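Local coordinates for protein member of s1p family of ribosomal proteins (PDB 5YH1) that probably acts as a manganese-dependent exonuclease of the DHH family on nucleic acids, the piece described here being its DHH-domain fragment, at residues I117-D122 with K149-Y154; E277-I282 with M291-I296; N390-I395 with E428-E433. One frame throughout, in Å; residues are numbered along the deposited sequence.

Along the chain the three contacts follow one another without overlap. Contact 1 pairs helix 109-126 with the end of helix 145-152 in the DHH domain, two neighbouring connections of the parallel sheet, leading to strands 132-136 and 158-161. Contact 2 ties helix 276-279 to helix 286-311, and contact 3 joins helices 389-399 and 423-435 beside the mixed sheet of the C-terminal part. Their centres lie 36 to 42 Å apart, with contacts 2 and 3 on opposite sides of the chain's centre. Contacts 1 and 2 nevertheless meet between molecules: residues of 149-154 touch the 291-296 region of a neighbouring subunit, consistent with three copies closing a ring.

Contact 1: residues I117-D122 with K149-Y154; sequences IFMMED and KRLKAY
The selenium of M120 leans on the ring of Y154, a Met-aromatic contact in which selenium stands in for the methionine sulfur. SE sits 3.8 Å from Y154 CD2 and 4.9 Å from the ring centroid. Its direction is 68° off the ring normal, an oblique approach. The side chain of M120 curls on itself, bent at both chi2 (-59°) and chi3, which lets CG as well as SE lie against the ring, M120 CG being 3.9 Å from Y154 CE2. Methionine suits this place because its long, flexible, unbranched chain can mould itself to an aromatic neighbour. The tyrosine offers its ring to M120, while its OH hydrogen-bonds the carbonyl oxygen of G274 of the second subunit. One residue back, M119, also selenomethionine, adds a purely apolar touch: its CE meets L151 CD2 at 3.9 Å, the two side chains nearly perpendicular. The branched leucine also touches V112 and I116 of helix 109-126 and I158 of strand 158-161, bridging the helix and the sheet. Y154 follows helix 145-152, so that helix and the turn at its end pack together on helix 109-126. Each helix connects parallel strands of the central sheet, the layered alpha/beta arrangement built from beta-alpha-beta crossovers that forms the Rossmann-like core of DHH domains.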
loop_
_atom_site.group_PDB
_atom_site.type_symbol
_atom_site.label_atom_id
_atom_site.label_comp_id
_atom_site.label_asym_id
_atom_site.label_seq_id
_atom_site.Cartn_x
_atom_site.Cartn_y
_atom_site.Cartn_z
ATOM N N ILE A 117 11.124 2.238 13.854
ATOM C CA ILE A 117 11.475 0.841 13.544
ATOM C C ILE A 117 12.730 0.798 12.678
ATOM O O ILE A 117 13.653 0.036 12.952
ATOM C CB ILE A 117 10.298 0.107 12.868
ATOM C CG1 ILE A 117 9.166 -0.079 13.883
ATOM C CG2 ILE A 117 10.739 -1.243 12.284
ATOM C CD1 ILE A 117 7.793 -0.256 13.272
ATOM N N PHE A 118 12.776 1.639 11.651
ATOM C CA PHE A 118 13.931 1.709 10.761
ATOM C C PHE A 118 15.193 2.148 11.502
ATOM O O PHE A 118 16.247 1.552 11.319
ATOM C CB PHE A 118 13.649 2.655 9.580
ATOM C CG PHE A 118 12.951 1.999 8.411
ATOM C CD1 PHE A 118 12.016 0.975 8.592
ATOM C CD2 PHE A 118 13.216 2.425 7.113
ATOM C CE1 PHE A 118 11.379 0.389 7.500
ATOM C CE2 PHE A 118 12.579 1.840 6.019
ATOM C CZ PHE A 118 11.661 0.817 6.216
HETATM N N MSE A 119 15.099 3.182 12.334
HETATM C CA MSE A 119 16.294 3.672 13.052
HETATM C C MSE A 119 16.778 2.647 14.064
HETATM O O MSE A 119 17.980 2.507 14.277
HETATM C CB MSE A 119 16.062 5.048 13.696
HETATM C CG MSE A 119 15.261 4.951 14.990
HETATM SE SE MSE A 119 14.874 6.678 15.873
HETATM C CE MSE A 119 13.829 7.588 14.474
HETATM N N MSE A 120 15.857 1.919 14.693
HETATM C CA MSE A 120 16.245 0.901 15.670
HETATM C C MSE A 120 16.907 -0.278 14.982
HETATM O O MSE A 120 17.824 -0.884 15.532
HETATM C CB MSE A 120 15.043 0.473 16.511
HETATM C CG MSE A 120 14.682 1.509 17.572
HETATM SE SE MSE A 120 16.196 1.853 18.797
HETATM C CE MSE A 120 16.495 0.003 19.428
ATOM N N GLU A 121 16.485 -0.608 13.766
ATOM C CA GLU A 121 17.171 -1.670 13.024
ATOM C C GLU A 121 18.617 -1.294 12.688
ATOM O O GLU A 121 19.524 -2.099 12.869
ATOM C CB GLU A 121 16.435 -2.042 11.738
ATOM C CG GLU A 121 17.201 -3.099 10.957
ATOM C CD GLU A 121 16.382 -3.782 9.891
ATOM O OE1 GLU A 121 15.166 -3.959 10.076
ATOM O OE2 GLU A 121 16.971 -4.160 8.867
ATOM N N ASP A 122 18.827 -0.087 12.165
ATOM C CA ASP A 122 20.184 0.383 11.870
ATOM C C ASP A 122 21.039 0.439 13.135
ATOM O O ASP A 122 22.221 0.099 13.106
ATOM C CB ASP A 122 20.156 1.754 11.194
ATOM C CG ASP A 122 19.733 1.685 9.741
ATOM O OD1 ASP A 122 19.684 0.588 9.149
ATOM O OD2 ASP A 122 19.451 2.745 9.175
ATOM N N LYS A 149 6.392 12.525 21.610
ATOM C CA LYS A 149 6.405 11.698 22.827
ATOM C C LYS A 149 7.055 10.344 22.564
ATOM O O LYS A 149 7.824 9.856 23.385
ATOM C CB LYS A 149 4.998 11.504 23.368
ATOM C CG LYS A 149 4.462 12.762 24.019
ATOM C CD LYS A 149 3.044 12.569 24.502
ATOM C CE LYS A 149 2.615 13.756 25.336
ATOM N NZ LYS A 149 1.317 13.488 26.008
ATOM N N ARG A 150 6.782 9.765 21.395
ATOM C CA ARG A 150 7.380 8.499 21.024
ATOM C C ARG A 150 8.865 8.628 20.731
ATOM O O ARG A 150 9.659 7.811 21.213
ATOM C CB ARG A 150 6.629 7.875 19.852
ATOM C CG ARG A 150 5.269 7.344 20.274
ATOM C CD ARG A 150 4.365 7.177 19.079
ATOM N NE ARG A 150 3.054 6.634 19.421
ATOM C CZ ARG A 150 2.060 7.328 19.963
ATOM N NH1 ARG A 150 2.209 8.617 20.278
ATOM N NH2 ARG A 150 0.903 6.720 20.203
ATOM N N LEU A 151 9.259 9.657 19.978
ATOM C CA LEU A 151 10.688 9.882 19.723
ATOM C C LEU A 151 11.489 10.143 21.011
ATOM O O LEU A 151 12.642 9.718 21.133
ATOM C CB LEU A 151 10.901 11.023 18.718
ATOM C CG LEU A 151 10.479 10.707 17.281
ATOM C CD1 LEU A 151 10.463 11.969 16.437
ATOM C CD2 LEU A 151 11.391 9.670 16.649
ATOM N N LYS A 152 10.889 10.836 21.967
ATOM C CA LYS A 152 11.594 11.152 23.210
ATOM C C LYS A 152 11.810 9.918 24.103
ATOM O O LYS A 152 12.760 9.874 24.872
ATOM C CB LYS A 152 10.900 12.291 23.960
ATOM C CG LYS A 152 11.105 13.661 23.296
ATOM C CD LYS A 152 12.575 13.963 22.991
ATOM C CE LYS A 152 12.787 15.432 22.649
ATOM N NZ LYS A 152 14.196 15.729 22.268
ATOM N N ALA A 153 10.973 8.899 23.958
ATOM C CA ALA A 153 11.239 7.623 24.618
ATOM C C ALA A 153 12.560 7.007 24.140
ATOM O O ALA A 153 13.129 6.150 24.817
ATOM C CB ALA A 153 10.093 6.656 24.393
ATOM N N TYR A 154 13.055 7.449 22.985
ATOM C CA TYR A 154 14.336 6.981 22.462
ATOM C C TYR A 154 15.468 8.009 22.599
ATOM O O TYR A 154 16.559 7.789 22.075
ATOM C CB TYR A 154 14.157 6.538 20.999
ATOM C CG TYR A 154 13.264 5.331 20.904
ATOM C CD1 TYR A 154 11.887 5.464 20.948
ATOM C CD2 TYR A 154 13.801 4.049 20.821
ATOM C CE1 TYR A 154 11.059 4.356 20.901
ATOM C CE2 TYR A 154 12.983 2.934 20.771
ATOM C CZ TYR A 154 11.614 3.089 20.810
ATOM O OH TYR A 154 10.796 1.978 20.771
#

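Contact 2: residues E277-I282 with M291-I296; sequences EEILLI and MLVEGI
The carbonyl oxygen of E278 is gripped twice: by the backbone N of L281, 3.2 Å from E278 O, and by ND1 of H289 at the start of helix 286-311. The first bond belongs to the Schellman motif that ends helix 276-279, completed by I282 N reaching back 3.1 Å to E277 O. L281, with a positive phi of 63°, turns the chain out of the helix, and the histidine ties that closing turn to the helix that follows. Besides these bonds, the two segments meet through aliphatic groups, their backbones nearest at I279 and V293, whose CA atoms are 6.7 Å apart. L292 directs its side chain at the short helix; CD1 does the touching, lying 4.2 Å from I279 CG1. Beta-branched isoleucine and valine suit a close approach of helices, since their branches begin next to the backbone: I279 CG2 faces V293 CG2 at 4.5 Å, a looser touch. I279 also touches I256 and I260 of helix 250-267, so it packs against two helices. A153 of the third subunit lies against L292, placing this corner at the subunit interface. E278 plays two parts. Its chain bends at chi2 (-64°) and carries the carboxylate away from the leucine, where OE1 bonds to the hydroxyl of T283; its beta-methylene stays behind, E278 CB resting 3.7 Å from L292 CD1.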
loop_
_atom_site.group_PDB
_atom_site.type_symbol
_atom_site.label_atom_id
_atom_site.label_comp_id
_atom_site.label_asym_id
_atom_site.label_seq_id
_atom_site.Cartn_x
_atom_site.Cartn_y
_atom_site.Cartn_z
ATOM N N GLU A 277 15.011 17.246 -8.190
ATOM C CA GLU A 277 16.158 18.145 -8.338
ATOM C C GLU A 277 16.205 18.794 -9.723
ATOM O O GLU A 277 16.648 19.942 -9.861
ATOM C CB GLU A 277 17.490 17.419 -8.112
ATOM C CG GLU A 277 17.658 16.777 -6.745
ATOM C CD GLU A 277 17.157 15.340 -6.683
ATOM O OE1 GLU A 277 16.497 14.873 -7.633
ATOM O OE2 GLU A 277 17.416 14.677 -5.663
ATOM N N GLU A 278 15.774 18.044 -10.737
ATOM C CA GLU A 278 15.759 18.529 -12.110
ATOM C C GLU A 278 14.655 19.548 -12.295
ATOM O O GLU A 278 14.856 20.591 -12.923
ATOM C CB GLU A 278 15.551 17.377 -13.097
ATOM C CG GLU A 278 16.575 16.252 -13.005
ATOM C CD GLU A 278 17.981 16.690 -13.351
ATOM O OE1 GLU A 278 18.180 17.828 -13.821
ATOM O OE2 GLU A 278 18.905 15.883 -13.159
ATOM N N ILE A 279 13.492 19.254 -11.733
ATOM C CA ILE A 279 12.362 20.166 -11.808
ATOM C C ILE A 279 12.675 21.480 -11.073
ATOM O O ILE A 279 12.300 22.556 -11.541
ATOM C CB ILE A 279 11.094 19.507 -11.246
ATOM C CG1 ILE A 279 10.692 18.316 -12.130
ATOM C CG2 ILE A 279 9.942 20.505 -11.163
ATOM C CD1 ILE A 279 9.701 17.378 -11.469
ATOM N N LEU A 280 13.384 21.384 -9.947
ATOM C CA LEU A 280 13.724 22.555 -9.134
ATOM C C LEU A 280 14.923 23.359 -9.656
ATOM O O LEU A 280 15.267 24.398 -9.073
ATOM C CB LEU A 280 14.022 22.124 -7.696
ATOM C CG LEU A 280 12.825 21.700 -6.862
ATOM C CD1 LEU A 280 13.329 21.165 -5.537
ATOM C CD2 LEU A 280 11.836 22.842 -6.658
ATOM N N LEU A 281 15.558 22.858 -10.719
ATOM C CA LEU A 281 16.683 23.501 -11.392
ATOM C C LEU A 281 17.894 23.632 -10.475
ATOM O O LEU A 281 18.452 24.709 -10.352
ATOM C CB LEU A 281 16.282 24.875 -11.964
ATOM C CG LEU A 281 17.211 25.458 -13.052
ATOM C CD1 LEU A 281 16.908 24.839 -14.398
ATOM C CD2 LEU A 281 17.082 26.970 -13.162
ATOM N N ILE A 282 18.295 22.550 -9.813
ATOM C CA ILE A 282 19.496 22.617 -8.973
ATOM C C ILE A 282 20.638 21.762 -9.476
ATOM O O ILE A 282 21.670 21.668 -8.823
ATOM C CB ILE A 282 19.216 22.301 -7.490
ATOM C CG1 ILE A 282 18.788 20.849 -7.298
ATOM C CG2 ILE A 282 18.158 23.247 -6.939
ATOM C CD1 ILE A 282 18.876 20.400 -5.855
HETATM N N MSE A 291 12.821 19.533 -20.623
HETATM C CA MSE A 291 12.020 18.403 -21.131
HETATM C C MSE A 291 10.970 17.979 -20.136
HETATM O O MSE A 291 9.829 17.740 -20.507
HETATM C CB MSE A 291 12.924 17.248 -21.521
HETATM C CG MSE A 291 13.683 17.609 -22.795
HETATM SE SE MSE A 291 14.776 16.070 -23.379
HETATM C CE MSE A 291 16.391 16.174 -22.270
ATOM N N LEU A 292 11.322 17.918 -18.858
ATOM C CA LEU A 292 10.335 17.582 -17.821
ATOM C C LEU A 292 9.237 18.630 -17.692
ATOM O O LEU A 292 8.061 18.301 -17.784
ATOM C CB LEU A 292 11.016 17.375 -16.477
ATOM C CG LEU A 292 11.839 16.094 -16.372
ATOM C CD1 LEU A 292 12.680 16.105 -15.114
ATOM C CD2 LEU A 292 10.944 14.861 -16.404
ATOM N N VAL A 293 9.607 19.892 -17.485
ATOM C CA VAL A 293 8.602 20.934 -17.265
ATOM C C VAL A 293 7.754 21.195 -18.513
ATOM O O VAL A 293 6.534 21.329 -18.408
ATOM C CB VAL A 293 9.237 22.243 -16.753
ATOM C CG1 VAL A 293 8.201 23.361 -16.681
ATOM C CG2 VAL A 293 9.848 22.015 -15.381
ATOM N N GLU A 294 8.384 21.235 -19.688
ATOM C CA GLU A 294 7.653 21.459 -20.946
ATOM C C GLU A 294 6.898 20.220 -21.398
ATOM O O GLU A 294 5.888 20.328 -22.086
ATOM C CB GLU A 294 8.594 21.930 -22.066
ATOM C CG GLU A 294 9.243 23.285 -21.799
ATOM C CD GLU A 294 10.309 23.664 -22.829
ATOM O OE1 GLU A 294 10.515 22.915 -23.815
ATOM O OE2 GLU A 294 10.952 24.724 -22.645
ATOM N N GLY A 295 7.379 19.043 -21.021
ATOM C CA GLY A 295 6.643 17.813 -21.284
ATOM C C GLY A 295 5.427 17.644 -20.386
ATOM O O GLY A 295 4.361 17.224 -20.842
ATOM N N ILE A 296 5.579 17.978 -19.104
ATOM C CA ILE A 296 4.565 17.651 -18.101
ATOM C C ILE A 296 3.515 18.752 -17.964
ATOM O O ILE A 296 2.323 18.459 -17.860
ATOM C CB ILE A 296 5.218 17.333 -16.725
ATOM C CG1 ILE A 296 6.109 16.091 -16.843
ATOM C CG2 ILE A 296 4.158 17.132 -15.646
ATOM C CD1 ILE A 296 7.088 15.907 -15.704
#

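Contact 3: residues N390-I395 with E428-E433; sequences NKIVKI and EAFAKE
Two helices of the C-terminal alpha/beta part, 389-399 and 423-435, meet here beside its mixed sheet, with I392 and I395 of one facing F430 and E433 of the other. Over these short segments the axes come within 10.4 Å, with 130° between their N-to-C directions, so the helices run roughly against each other at a wide tilt. I392 is the central apolar group: its CG2 lies 3.7 Å from CD1 of F430, the isoleucine standing across the phenylalanine side chain and its methyl meeting the ring obliquely. F430 places its ring there by turning CG opposite the backbone N (chi1 -180°), and a large flat group serves well, since it also spans to I416 and F326 of the mixed sheet and to L389 and L396 of the facing helix. The same methyl, I392 CG2, is 4.2 Å from E433 CB, so the buried glutamate contributes its aliphatic stem to the apolar layer. Further out, E433 bends at chi2 (-54°) and lays its carboxylate obliquely along I395. The carboxylate is paired outside the contact: OE1 forms a salt bridge with K436, and K399 is a long, weak second partner. N390 ND2 hydrogen-bonds the carbonyl of G409, linking helix 389-399 to the GGGH sequence, as in DHHA1-type domains. At the partly exposed edge of the contact, the I395 methyl CD1 lies 3.6 Å from E433 OE2.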
loop_
_atom_site.group_PDB
_atom_site.type_symbol
_atom_site.label_atom_id
_atom_site.label_comp_id
_atom_site.label_asym_id
_atom_site.label_seq_id
_atom_site.Cartn_x
_atom_site.Cartn_y
_atom_site.Cartn_z
ATOM N N ASN A 390 -11.688 28.248 12.189
ATOM C CA ASN A 390 -11.468 27.601 13.496
ATOM C C ASN A 390 -12.570 27.938 14.492
ATOM O O ASN A 390 -13.047 27.056 15.200
ATOM C CB ASN A 390 -10.094 27.950 14.069
ATOM C CG ASN A 390 -8.959 27.430 13.206
ATOM O OD1 ASN A 390 -8.967 26.279 12.781
ATOM N ND2 ASN A 390 -7.986 28.282 12.924
ATOM N N LYS A 391 -12.998 29.197 14.517
ATOM C CA LYS A 391 -14.118 29.609 15.372
ATOM C C LYS A 391 -15.412 28.939 14.945
ATOM O O LYS A 391 -16.203 28.529 15.786
ATOM C CB LYS A 391 -14.319 31.129 15.347
ATOM C CG LYS A 391 -13.245 31.892 16.094
ATOM C CD LYS A 391 -13.414 33.399 15.954
ATOM C CE LYS A 391 -12.213 34.132 16.544
ATOM N NZ LYS A 391 -12.144 35.560 16.121
ATOM N N ILE A 392 -15.639 28.851 13.635
ATOM C CA ILE A 392 -16.868 28.245 13.128
ATOM C C ILE A 392 -16.908 26.757 13.468
ATOM O O ILE A 392 -17.951 26.250 13.853
ATOM C CB ILE A 392 -17.067 28.510 11.619
ATOM C CG1 ILE A 392 -17.453 29.985 11.428
ATOM C CG2 ILE A 392 -18.153 27.607 11.038
ATOM C CD1 ILE A 392 -17.424 30.467 10.004
ATOM N N VAL A 393 -15.767 26.084 13.362
ATOM C CA VAL A 393 -15.674 24.658 13.688
ATOM C C VAL A 393 -15.982 24.404 15.164
ATOM O O VAL A 393 -16.722 23.471 15.485
ATOM C CB VAL A 393 -14.293 24.076 13.322
ATOM C CG1 VAL A 393 -14.095 22.691 13.928
ATOM C CG2 VAL A 393 -14.130 24.021 11.813
ATOM N N LYS A 394 -15.415 25.225 16.052
ATOM C CA LYS A 394 -15.725 25.140 17.482
ATOM C C LYS A 394 -17.224 25.339 17.713
ATOM O O LYS A 394 -17.849 24.582 18.464
ATOM C CB LYS A 394 -14.925 26.173 18.289
ATOM C CG LYS A 394 -13.424 25.926 18.300
ATOM N N ILE A 395 -17.808 26.341 17.059
ATOM C CA ILE A 395 -19.252 26.561 17.167
ATOM C C ILE A 395 -20.024 25.305 16.724
ATOM O O ILE A 395 -20.944 24.865 17.412
ATOM C CB ILE A 395 -19.716 27.804 16.369
ATOM C CG1 ILE A 395 -19.245 29.092 17.064
ATOM C CG2 ILE A 395 -21.232 27.836 16.225
ATOM C CD1 ILE A 395 -19.412 30.347 16.223
ATOM N N GLU A 428 -25.620 22.490 6.810
ATOM C CA GLU A 428 -26.639 23.509 7.003
ATOM C C GLU A 428 -26.283 24.442 8.163
ATOM O O GLU A 428 -26.514 25.646 8.074
ATOM C CB GLU A 428 -28.016 22.884 7.196
ATOM C CG GLU A 428 -28.589 22.344 5.897
ATOM C CD GLU A 428 -29.976 21.753 6.052
ATOM O OE1 GLU A 428 -30.462 21.635 7.200
ATOM O OE2 GLU A 428 -30.579 21.402 5.013
ATOM N N ALA A 429 -25.703 23.902 9.232
ATOM C CA ALA A 429 -25.258 24.743 10.344
ATOM C C ALA A 429 -24.059 25.592 9.926
ATOM O O ALA A 429 -23.914 26.732 10.365
ATOM C CB ALA A 429 -24.906 23.904 11.560
ATOM N N PHE A 430 -23.185 25.029 9.097
ATOM C CA PHE A 430 -22.077 25.798 8.555
ATOM C C PHE A 430 -22.610 26.973 7.729
ATOM O O PHE A 430 -22.128 28.094 7.857
ATOM C CB PHE A 430 -21.161 24.934 7.700
ATOM C CG PHE A 430 -19.995 25.686 7.122
ATOM C CD1 PHE A 430 -18.825 25.828 7.839
ATOM C CD2 PHE A 430 -20.083 26.270 5.866
ATOM C CE1 PHE A 430 -17.755 26.533 7.312
ATOM C CE2 PHE A 430 -19.016 26.968 5.337
ATOM C CZ PHE A 430 -17.853 27.105 6.058
ATOM N N ALA A 431 -23.609 26.710 6.896
ATOM C CA ALA A 431 -24.170 27.749 6.033
ATOM C C ALA A 431 -24.845 28.866 6.850
ATOM O O ALA A 431 -24.777 30.038 6.474
ATOM C CB ALA A 431 -25.135 27.143 5.034
ATOM N N LYS A 432 -25.475 28.508 7.971
ATOM C CA LYS A 432 -26.138 29.499 8.821
ATOM C C LYS A 432 -25.114 30.414 9.466
ATOM O O LYS A 432 -25.354 31.611 9.603
ATOM C CB LYS A 432 -27.002 28.843 9.906
ATOM N N GLU A 433 -23.972 29.855 9.862
ATOM C CA GLU A 433 -22.902 30.663 10.428
ATOM C C GLU A 433 -22.344 31.672 9.415
ATOM O O GLU A 433 -21.935 32.772 9.800
ATOM C CB GLU A 433 -21.766 29.784 10.953
ATOM C CG GLU A 433 -22.143 28.954 12.171
ATOM C CD GLU A 433 -22.712 29.789 13.312
ATOM O OE1 GLU A 433 -23.839 29.491 13.755
ATOM O OE2 GLU A 433 -22.042 30.752 13.748
#